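Local atomic coordinates of ECF RNA polymerase sigma factor SigK (Mycobacterium tuberculosis, PDB entry 4NQW), a protein that probably acts as an extracytoplasmic function sigma factor, directing RNA polymerase to specific promoters, and is probably held inactive by an anti-sigma factor until needed. Residues 45-50 with 74-79; 52-57 with 96-101; 30-35 with 81-86. All blocks are in the same frame, centred on the assembly; numbering follows the deposited sequence.

How the contacts relate
Followed from the N terminus, the chain first enters contact 3 on helix 28-34, then contact 1 and contact 2 in succession along helix 42-62. Helix 65-82 closes contact 1 at 74-79, and the residues just beyond, 81-86, close contact 3, whose loop therefore encloses that of contact 1. Contact 2 opens inside both loops and closes after them, at 96-101 on helix 93-111, so it crosses the other two. The centres of contacts 1 and 2 lie about 9 Å apart, and those of contacts 1 and 3 about 10 Å apart. Phe46 packs on Leu32, Thr50 on Leu97 and Trp96 on Phe86, joining helix 28-34 to helices 42-62, 65-82 and 93-111.

Contact 1 of 3, residues 45-50 with 74-79; sequences EFYDHT and EIYLEV. With CD (cadmium ion), chain F.
Tyr47 presents its edge to the face of Tyr76, with CD1 of Tyr47 over the centre of the Tyr76 ring, 3.6 Å from CE1 of Tyr76. The centroids are 4.8 Å apart and the planes stand at 83°, a T-shaped stack. At the far end of the same ring the phenol OH of Tyr76 donates to OG1 of Thr50 at 2.7 Å, and OG1 in turn donates to the backbone O of Phe46, also at 2.7 Å. Thr50 reaches that carbonyl because OG1 sits between its backbone N and carbonyl carbon (chi1 60°). These are helices 42-62 and 65-82 of sigma-70 domain 2, running roughly antiparallel (139° between local axes) and 11.8 Å apart, a gap that Tyr76 largely spans. Packing is looser beside it, where CE2 of Phe46 meets CG1 of Val79 at 3.8 Å and lies 4.3 Å from CE2 of Tyr76. Apolar side chains of another protein chain in the assembly pack on Tyr47 and Tyr76. Away from 45-50, on the side of helix 65-82 that meets helix 93-111, the partly exposed Glu78 binds a cadmium ion with both carboxylate oxygens, and OE2 also accepts a hydrogen bond from Arg104.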
loop_
_atom_site.group_PDB
_atom_site.type_symbol
_atom_site.label_atom_id
_atom_site.label_comp_id
_atom_site.label_asym_id
_atom_site.label_seq_id
_atom_site.Cartn_x
_atom_site.Cartn_y
_atom_site.Cartn_z
ATOM N N GLU A 45 7.886 -4.896 -18.833
ATOM C CA GLU A 45 7.005 -3.750 -19.055
ATOM C C GLU A 45 6.222 -3.381 -17.791
ATOM O O GLU A 45 6.042 -2.198 -17.494
ATOM C CB GLU A 45 6.045 -4.020 -20.218
ATOM C CG GLU A 45 5.154 -2.834 -20.566
ATOM C CD GLU A 45 4.808 -2.752 -22.043
ATOM O OE1 GLU A 45 5.739 -2.676 -22.873
ATOM O OE2 GLU A 45 3.604 -2.746 -22.374
ATOM N N PHE A 46 5.761 -4.393 -17.057
ATOM C CA PHE A 46 5.099 -4.188 -15.766
ATOM C C PHE A 46 6.036 -3.468 -14.804
ATOM O O PHE A 46 5.629 -2.536 -14.109
ATOM C CB PHE A 46 4.665 -5.528 -15.162
ATOM C CG PHE A 46 3.889 -5.396 -13.881
ATOM C CD1 PHE A 46 2.515 -5.189 -13.905
ATOM C CD2 PHE A 46 4.528 -5.482 -12.652
ATOM C CE1 PHE A 46 1.793 -5.067 -12.728
ATOM C CE2 PHE A 46 3.810 -5.360 -11.470
ATOM C CZ PHE A 46 2.441 -5.154 -11.509
ATOM N N TYR A 47 7.291 -3.907 -14.776
ATOM C CA TYR A 47 8.316 -3.273 -13.955
ATOM C C TYR A 47 8.591 -1.836 -14.405
ATOM O O TYR A 47 8.566 -0.914 -13.589
ATOM C CB TYR A 47 9.614 -4.088 -13.978
ATOM C CG TYR A 47 10.765 -3.360 -13.329
ATOM C CD1 TYR A 47 10.816 -3.198 -11.950
ATOM C CD2 TYR A 47 11.787 -2.804 -14.095
ATOM C CE1 TYR A 47 11.856 -2.516 -11.346
ATOM C CE2 TYR A 47 12.834 -2.124 -13.501
ATOM C CZ TYR A 47 12.862 -1.979 -12.126
ATOM O OH TYR A 47 13.893 -1.305 -11.519
ATOM N N ASP A 48 8.845 -1.651 -15.700
ATOM C CA ASP A 48 9.185 -0.328 -16.249
ATOM C C ASP A 48 8.139 0.749 -15.952
ATOM O O ASP A 48 8.491 1.906 -15.716
ATOM C CB ASP A 48 9.405 -0.404 -17.770
ATOM C CG ASP A 48 10.823 -0.813 -18.147
ATOM O OD1 ASP A 48 11.746 -0.654 -17.318
ATOM O OD2 ASP A 48 11.018 -1.287 -19.289
ATOM N N HIS A 49 6.865 0.368 -15.965
ATOM C CA HIS A 49 5.771 1.323 -15.791
ATOM C C HIS A 49 5.483 1.641 -14.317
ATOM O O HIS A 49 4.894 2.682 -14.013
ATOM C CB HIS A 49 4.500 0.799 -16.477
ATOM C CG HIS A 49 3.604 1.880 -16.994
ATOM N ND1 HIS A 49 4.004 2.777 -17.962
ATOM C CD2 HIS A 49 2.323 2.203 -16.690
ATOM C CE1 HIS A 49 3.013 3.610 -18.224
ATOM N NE2 HIS A 49 1.982 3.283 -17.468
ATOM N N THR A 50 5.903 0.755 -13.411
ATOM C CA THR A 50 5.609 0.895 -11.980
ATOM C C THR A 50 6.817 1.209 -11.083
ATOM O O THR A 50 6.641 1.604 -9.929
ATOM C CB THR A 50 4.945 -0.387 -11.434
ATOM O OG1 THR A 50 5.827 -1.506 -11.606
ATOM C CG2 THR A 50 3.630 -0.664 -12.150
ATOM N N GLU A 74 12.996 -7.679 -3.769
ATOM C CA GLU A 74 12.141 -8.647 -3.088
ATOM C C GLU A 74 10.691 -8.490 -3.533
ATOM O O GLU A 74 9.992 -9.480 -3.737
ATOM C CB GLU A 74 12.239 -8.487 -1.568
ATOM C CG GLU A 74 13.557 -8.951 -0.966
ATOM C CD GLU A 74 13.666 -8.674 0.526
ATOM O OE1 GLU A 74 12.684 -8.197 1.136
ATOM O OE2 GLU A 74 14.747 -8.934 1.094
ATOM N N ILE A 75 10.257 -7.240 -3.694
ATOM C CA ILE A 75 8.881 -6.933 -4.090
ATOM C C ILE A 75 8.571 -7.493 -5.475
ATOM O O ILE A 75 7.574 -8.187 -5.650
ATOM C CB ILE A 75 8.601 -5.412 -4.050
ATOM C CG1 ILE A 75 8.628 -4.918 -2.601
ATOM C CG2 ILE A 75 7.243 -5.094 -4.658
ATOM C CD1 ILE A 75 8.821 -3.423 -2.436
ATOM N N TYR A 76 9.430 -7.211 -6.449
ATOM C CA TYR A 76 9.218 -7.698 -7.816
ATOM C C TYR A 76 9.479 -9.199 -7.974
ATOM O O TYR A 76 8.949 -9.820 -8.898
ATOM C CB TYR A 76 10.030 -6.880 -8.825
ATOM C CG TYR A 76 9.427 -5.516 -9.054
ATOM C CD1 TYR A 76 9.978 -4.378 -8.472
ATOM C CD2 TYR A 76 8.282 -5.368 -9.826
ATOM C CE1 TYR A 76 9.412 -3.128 -8.668
ATOM C CE2 TYR A 76 7.709 -4.125 -10.027
ATOM C CZ TYR A 76 8.277 -3.009 -9.447
ATOM O OH TYR A 76 7.709 -1.774 -9.653
ATOM N N LEU A 77 10.270 -9.784 -7.075
ATOM C CA LEU A 77 10.392 -11.245 -7.018
ATOM C C LEU A 77 9.060 -11.844 -6.559
ATOM O O LEU A 77 8.608 -12.838 -7.119
ATOM C CB LEU A 77 11.541 -11.679 -6.093
ATOM C CG LEU A 77 12.035 -13.141 -6.115
ATOM C CD1 LEU A 77 11.047 -14.111 -5.475
ATOM C CD2 LEU A 77 12.394 -13.607 -7.521
ATOM N N GLU A 78 8.425 -11.233 -5.557
ATOM C CA GLU A 78 7.098 -11.684 -5.114
ATOM C C GLU A 78 6.038 -11.470 -6.196
ATOM O O GLU A 78 5.146 -12.302 -6.353
ATOM C CB GLU A 78 6.656 -11.004 -3.810
ATOM C CG GLU A 78 5.305 -11.517 -3.308
ATOM C CD GLU A 78 4.892 -10.978 -1.951
ATOM O OE1 GLU A 78 3.755 -11.274 -1.525
ATOM O OE2 GLU A 78 5.684 -10.264 -1.302
ATOM N N VAL A 79 6.129 -10.362 -6.930
ATOM C CA VAL A 79 5.227 -10.122 -8.061
ATOM C C VAL A 79 5.298 -11.319 -8.999
ATOM O O VAL A 79 4.285 -11.939 -9.306
ATOM C CB VAL A 79 5.590 -8.843 -8.853
ATOM C CG1 VAL A 79 4.765 -8.740 -10.131
ATOM C CG2 VAL A 79 5.375 -7.601 -8.004
HETATM CD CD CD F . 4.064 -10.500 0.909
HETATM O O HOH W 1 4.120 -12.898 2.251
#

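Contact 2 of 3, residues 52-57 with 96-101; sequences SRVYGL and WLLTMA
Val54 and Leu98 interlock across nearly parallel helices, whose local axes run 10.0 Å apart at 19°. The valine is the bump on helix 42-62. Its two methyls part over the surface formed by Leu97, Leu98 and Ala101: CG2 presses on CD2 of Leu97 at 3.6 Å, the two side chains meeting at about a right angle, while CG1 rests on CB of Ala101 at 4.0 Å. The split follows from chi1 of 173°, which sets CG1 anti to the backbone N and leaves CG2 beside that N. Ala101, with its single methyl, forms the floor under CG1. In return, Leu98 is the bump on helix 93-111, and its CD1 enters the groove between Arg53, Val54 and Leu57. There it touches CD2 of Leu57 at 3.6 Å and lies 3.9 Å from the backbone O of Arg53, an oxygen already engaged by N of Leu57 in the helix.

Further residues complete the surroundings. From helix 65-82, Tyr76 packs on Val54 and Val79 on Leu97, so three helices of sigma-70 domain 2 converge here. Leu57 also touches Tyr166 and Tyr167 of helix 156-167, which carries the contact on to domain 4.

The meeting groups are almost all methyls, with a methine or two, apart from that one helix carbonyl, and the five residues Val54, Leu57, Leu97, Leu98 and Ala101 are all buried. With no polar bond between the two segments, their contact probably rests on complementary shape and the burial of aliphatic carbon.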
loop_
_atom_site.group_PDB
_atom_site.type_symbol
_atom_site.label_atom_id
_atom_site.label_comp_id
_atom_site.label_asym_id
_atom_site.label_seq_id
_atom_site.Cartn_x
_atom_site.Cartn_y
_atom_site.Cartn_z
ATOM N N SER A 52 9.178 3.514 -10.566
ATOM C CA SER A 52 9.392 4.792 -9.881
ATOM C C SER A 52 8.442 4.979 -8.689
ATOM O O SER A 52 8.810 5.591 -7.683
ATOM C CB SER A 52 9.255 5.967 -10.857
ATOM O OG SER A 52 7.925 6.094 -11.326
ATOM N N ARG A 53 7.229 4.449 -8.807
ATOM C CA ARG A 53 6.254 4.526 -7.721
ATOM C C ARG A 53 6.566 3.536 -6.595
ATOM O O ARG A 53 6.402 3.867 -5.419
ATOM C CB ARG A 53 4.832 4.325 -8.253
ATOM C CG ARG A 53 4.291 5.543 -8.990
ATOM C CD ARG A 53 2.811 5.426 -9.333
ATOM N NE ARG A 53 2.573 5.204 -10.759
ATOM C CZ ARG A 53 2.626 4.022 -11.374
ATOM N NH1 ARG A 53 2.923 2.914 -10.703
ATOM N NH2 ARG A 53 2.388 3.947 -12.678
ATOM N N VAL A 54 7.024 2.333 -6.940
ATOM C CA VAL A 54 7.407 1.353 -5.917
ATOM C C VAL A 54 8.684 1.793 -5.200
ATOM O O VAL A 54 8.723 1.858 -3.970
ATOM C CB VAL A 54 7.612 -0.058 -6.501
ATOM C CG1 VAL A 54 8.168 -0.998 -5.437
ATOM C CG2 VAL A 54 6.301 -0.599 -7.047
ATOM N N TYR A 55 9.722 2.093 -5.977
ATOM C CA TYR A 55 11.012 2.504 -5.416
ATOM C C TYR A 55 10.884 3.771 -4.571
ATOM O O TYR A 55 11.485 3.871 -3.501
ATOM C CB TYR A 55 12.033 2.727 -6.531
ATOM C CG TYR A 55 13.410 3.087 -6.032
ATOM C CD1 TYR A 55 14.207 2.142 -5.394
ATOM C CD2 TYR A 55 13.923 4.370 -6.207
ATOM C CE1 TYR A 55 15.475 2.466 -4.939
ATOM C CE2 TYR A 55 15.188 4.702 -5.756
ATOM C CZ TYR A 55 15.958 3.747 -5.125
ATOM O OH TYR A 55 17.212 4.071 -4.676
ATOM N N GLY A 56 10.097 4.726 -5.062
ATOM C CA GLY A 56 9.845 5.972 -4.344
ATOM C C GLY A 56 9.131 5.780 -3.019
ATOM O O GLY A 56 9.433 6.466 -2.040
ATOM N N LEU A 57 8.182 4.848 -2.982
ATOM C CA LEU A 57 7.472 4.543 -1.744
ATOM C C LEU A 57 8.420 3.902 -0.739
ATOM O O LEU A 57 8.475 4.313 0.419
ATOM C CB LEU A 57 6.275 3.617 -1.998
ATOM C CG LEU A 57 5.534 3.149 -0.738
ATOM C CD1 LEU A 57 5.063 4.328 0.104
ATOM C CD2 LEU A 57 4.358 2.264 -1.110
ATOM N N TRP A 96 -2.562 -3.840 -5.952
ATOM C CA TRP A 96 -1.992 -5.127 -5.549
ATOM C C TRP A 96 -0.478 -5.016 -5.353
ATOM O O TRP A 96 0.070 -5.542 -4.383
ATOM C CB TRP A 96 -2.321 -6.173 -6.618
ATOM C CG TRP A 96 -1.941 -7.584 -6.296
ATOM C CD1 TRP A 96 -2.649 -8.473 -5.541
ATOM C CD2 TRP A 96 -0.784 -8.287 -6.765
ATOM N NE1 TRP A 96 -1.994 -9.681 -5.496
ATOM C CE2 TRP A 96 -0.846 -9.594 -6.239
ATOM C CE3 TRP A 96 0.305 -7.936 -7.569
ATOM C CZ2 TRP A 96 0.138 -10.550 -6.491
ATOM C CZ3 TRP A 96 1.283 -8.888 -7.821
ATOM C CH2 TRP A 96 1.191 -10.181 -7.284
ATOM N N LEU A 97 0.184 -4.309 -6.268
ATOM C CA LEU A 97 1.635 -4.114 -6.221
ATOM C C LEU A 97 2.060 -3.162 -5.100
ATOM O O LEU A 97 2.957 -3.480 -4.319
ATOM C CB LEU A 97 2.139 -3.584 -7.569
ATOM C CG LEU A 97 3.611 -3.171 -7.679
ATOM C CD1 LEU A 97 4.525 -4.375 -7.554
ATOM C CD2 LEU A 97 3.855 -2.452 -8.998
ATOM N N LEU A 98 1.433 -1.990 -5.032
ATOM C CA LEU A 98 1.825 -0.988 -4.033
ATOM C C LEU A 98 1.509 -1.428 -2.605
ATOM O O LEU A 98 2.238 -1.090 -1.675
ATOM C CB LEU A 98 1.190 0.380 -4.319
ATOM C CG LEU A 98 2.023 1.360 -5.153
ATOM C CD1 LEU A 98 3.363 1.662 -4.502
ATOM C CD2 LEU A 98 2.238 0.834 -6.556
ATOM N N THR A 99 0.430 -2.186 -2.438
ATOM C CA THR A 99 0.048 -2.704 -1.127
ATOM C C THR A 99 1.077 -3.703 -0.597
ATOM O O THR A 99 1.439 -3.655 0.580
ATOM C CB THR A 99 -1.338 -3.371 -1.176
ATOM O OG1 THR A 99 -2.304 -2.420 -1.638
ATOM C CG2 THR A 99 -1.751 -3.877 0.200
ATOM N N MET A 100 1.544 -4.605 -1.458
ATOM C CA MET A 100 2.563 -5.578 -1.054
ATOM C C MET A 100 3.926 -4.912 -0.849
ATOM O O MET A 100 4.720 -5.363 -0.024
ATOM C CB MET A 100 2.656 -6.739 -2.055
ATOM C CG MET A 100 3.193 -6.388 -3.434
ATOM S SD MET A 100 3.690 -7.839 -4.386
ATOM C CE MET A 100 2.163 -8.775 -4.430
ATOM N N ALA A 101 4.181 -3.838 -1.597
ATOM C CA ALA A 101 5.415 -3.056 -1.459
ATOM C C ALA A 101 5.443 -2.314 -0.129
ATOM O O ALA A 101 6.465 -2.292 0.563
ATOM C CB ALA A 101 5.547 -2.070 -2.610
#

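Contact 3 of 3, residues 30-35 with 81-86; sequences ALLRRV and RNASEF
An apolar contact joins the N-terminal helix 28-34 to the segment 81-86 at the C-terminal end of helix 65-82, with Leu32 of the first helix and Val35 just after it set against Ala83 and Phe86. Leu32 carries most of it with a forked tip. CD1 lies over the face of Phe86, 3.8 Å from the ring centroid and only 13° off the normal, which is CH-pi geometry, whereas CD2 turns to CB of Ala83 at 3.5 Å. Phe86 offers that face with CG anti to its own N (chi1 174°), and its backbone N bonds to O of Ala83 at 3.2 Å, so the turn itself brings the two receptors of the fork together. Val35 adds CG2 against the same CB, in an approach so short that it is doubtful. On the outer flank Arg33 bends back obliquely toward the ring, NH1 standing 4.4 Å from CE2 of Phe86, with its hydrogen bond made to Ser88 OG. Two further helices close the pocket: helix 42-62 lays Phe46 on Leu32, and helix 93-111 supplies Ala93 and Trp96, the indole packing edge-to-face with Phe86, so that the short helix sits against helices 42-62 and 93-111 and segment 81-86.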
loop_
_atom_site.group_PDB
_atom_site.type_symbol
_atom_site.label_atom_id
_atom_site.label_comp_id
_atom_site.label_asym_id
_atom_site.label_seq_id
_atom_site.Cartn_x
_atom_site.Cartn_y
_atom_site.Cartn_z
ATOM N N ALA A 30 -3.842 -6.457 -17.419
ATOM C CA ALA A 30 -3.543 -7.416 -18.483
ATOM C C ALA A 30 -2.062 -7.802 -18.511
ATOM O O ALA A 30 -1.728 -8.945 -18.822
ATOM C CB ALA A 30 -3.968 -6.859 -19.836
ATOM N N LEU A 31 -1.183 -6.851 -18.195
ATOM C CA LEU A 31 0.252 -7.133 -18.095
ATOM C C LEU A 31 0.536 -8.103 -16.954
ATOM O O LEU A 31 1.267 -9.077 -17.133
ATOM C CB LEU A 31 1.064 -5.850 -17.883
ATOM C CG LEU A 31 1.259 -4.901 -19.069
ATOM C CD1 LEU A 31 1.991 -3.651 -18.606
ATOM C CD2 LEU A 31 2.017 -5.560 -20.211
ATOM N N LEU A 32 -0.050 -7.837 -15.790
ATOM C CA LEU A 32 0.126 -8.701 -14.621
ATOM C C LEU A 32 -0.498 -10.077 -14.868
ATOM O O LEU A 32 -0.024 -11.088 -14.351
ATOM C CB LEU A 32 -0.490 -8.066 -13.367
ATOM C CG LEU A 32 0.282 -8.235 -12.053
ATOM C CD1 LEU A 32 -0.566 -7.732 -10.898
ATOM C CD2 LEU A 32 0.717 -9.670 -11.789
ATOM N N ARG A 33 -1.562 -10.106 -15.665
ATOM C CA ARG A 33 -2.214 -11.362 -16.035
ATOM C C ARG A 33 -1.291 -12.223 -16.905
ATOM O O ARG A 33 -1.383 -13.451 -16.887
ATOM C CB ARG A 33 -3.533 -11.089 -16.770
ATOM C CG ARG A 33 -4.695 -11.952 -16.305
ATOM C CD ARG A 33 -5.974 -11.621 -17.060
ATOM N NE ARG A 33 -6.341 -10.208 -16.946
ATOM C CZ ARG A 33 -6.927 -9.651 -15.887
ATOM N NH1 ARG A 33 -7.230 -10.372 -14.811
ATOM N NH2 ARG A 33 -7.212 -8.352 -15.904
ATOM N N ARG A 34 -0.404 -11.573 -17.657
ATOM C CA ARG A 34 0.531 -12.279 -18.530
ATOM C C ARG A 34 1.821 -12.742 -17.837
ATOM O O ARG A 34 2.528 -13.585 -18.390
ATOM C CB ARG A 34 0.871 -11.426 -19.758
ATOM C CG ARG A 34 -0.286 -11.268 -20.737
ATOM C CD ARG A 34 0.181 -10.750 -22.087
ATOM N NE ARG A 34 0.886 -11.779 -22.854
ATOM C CZ ARG A 34 0.302 -12.730 -23.585
ATOM N NH1 ARG A 34 -1.024 -12.816 -23.674
ATOM N NH2 ARG A 34 1.055 -13.610 -24.237
ATOM N N VAL A 35 2.128 -12.229 -16.641
ATOM C CA VAL A 35 3.369 -12.635 -15.946
ATOM C C VAL A 35 3.228 -13.959 -15.178
ATOM O O VAL A 35 4.175 -14.397 -14.522
ATOM C CB VAL A 35 3.959 -11.529 -15.019
ATOM C CG1 VAL A 35 3.879 -10.157 -15.676
ATOM C CG2 VAL A 35 3.293 -11.510 -13.653
ATOM N N ARG A 81 6.476 -14.395 -8.550
ATOM C CA ARG A 81 6.143 -15.704 -7.995
ATOM C C ARG A 81 4.654 -15.832 -7.663
ATOM O O ARG A 81 4.037 -16.854 -7.970
ATOM C CB ARG A 81 6.997 -16.001 -6.755
ATOM C CG ARG A 81 7.456 -17.447 -6.677
ATOM C CD ARG A 81 8.416 -17.678 -5.524
ATOM N NE ARG A 81 9.379 -18.741 -5.811
ATOM C CZ ARG A 81 10.548 -18.572 -6.433
ATOM N NH1 ARG A 81 10.940 -17.371 -6.855
ATOM N NH2 ARG A 81 11.338 -19.621 -6.637
ATOM N N ASN A 82 4.085 -14.792 -7.052
ATOM C CA ASN A 82 2.687 -14.808 -6.608
ATOM C C ASN A 82 1.703 -14.112 -7.560
ATOM O O ASN A 82 0.572 -13.819 -7.168
ATOM C CB ASN A 82 2.573 -14.176 -5.213
ATOM C CG ASN A 82 3.303 -14.969 -4.144
ATOM O OD1 ASN A 82 4.048 -15.903 -4.443
ATOM N ND2 ASN A 82 3.090 -14.597 -2.887
ATOM N N ALA A 83 2.112 -13.860 -8.803
ATOM C CA ALA A 83 1.241 -13.175 -9.773
ATOM C C ALA A 83 -0.015 -13.976 -10.118
ATOM O O ALA A 83 -1.021 -13.402 -10.537
ATOM C CB ALA A 83 2.002 -12.845 -11.046
ATOM N N SER A 84 0.053 -15.296 -9.958
ATOM C CA SER A 84 -1.100 -16.166 -10.190
ATOM C C SER A 84 -2.201 -15.967 -9.143
ATOM O O SER A 84 -3.360 -16.295 -9.394
ATOM C CB SER A 84 -0.662 -17.632 -10.216
ATOM O OG SER A 84 -0.026 -17.994 -9.003
ATOM N N GLU A 85 -1.837 -15.435 -7.975
ATOM C CA GLU A 85 -2.811 -15.108 -6.928
ATOM C C GLU A 85 -3.625 -13.854 -7.256
ATOM O O GLU A 85 -4.685 -13.635 -6.666
ATOM C CB GLU A 85 -2.113 -14.903 -5.579
ATOM C CG GLU A 85 -1.377 -16.127 -5.053
ATOM C CD GLU A 85 -0.734 -15.898 -3.693
ATOM O OE1 GLU A 85 -0.456 -14.730 -3.340
ATOM O OE2 GLU A 85 -0.499 -16.893 -2.975
ATOM N N PHE A 86 -3.128 -13.032 -8.179
ATOM C CA PHE A 86 -3.794 -11.781 -8.542
ATOM C C PHE A 86 -5.169 -12.011 -9.169
ATOM O O PHE A 86 -5.319 -12.830 -10.079
ATOM C CB PHE A 86 -2.925 -10.961 -9.502
ATOM C CG PHE A 86 -3.607 -9.735 -10.038
ATOM C CD1 PHE A 86 -3.930 -8.683 -9.195
ATOM C CD2 PHE A 86 -3.927 -9.632 -11.385
ATOM C CE1 PHE A 86 -4.564 -7.552 -9.682
ATOM C CE2 PHE A 86 -4.560 -8.504 -11.880
ATOM C CZ PHE A 86 -4.878 -7.462 -11.027
#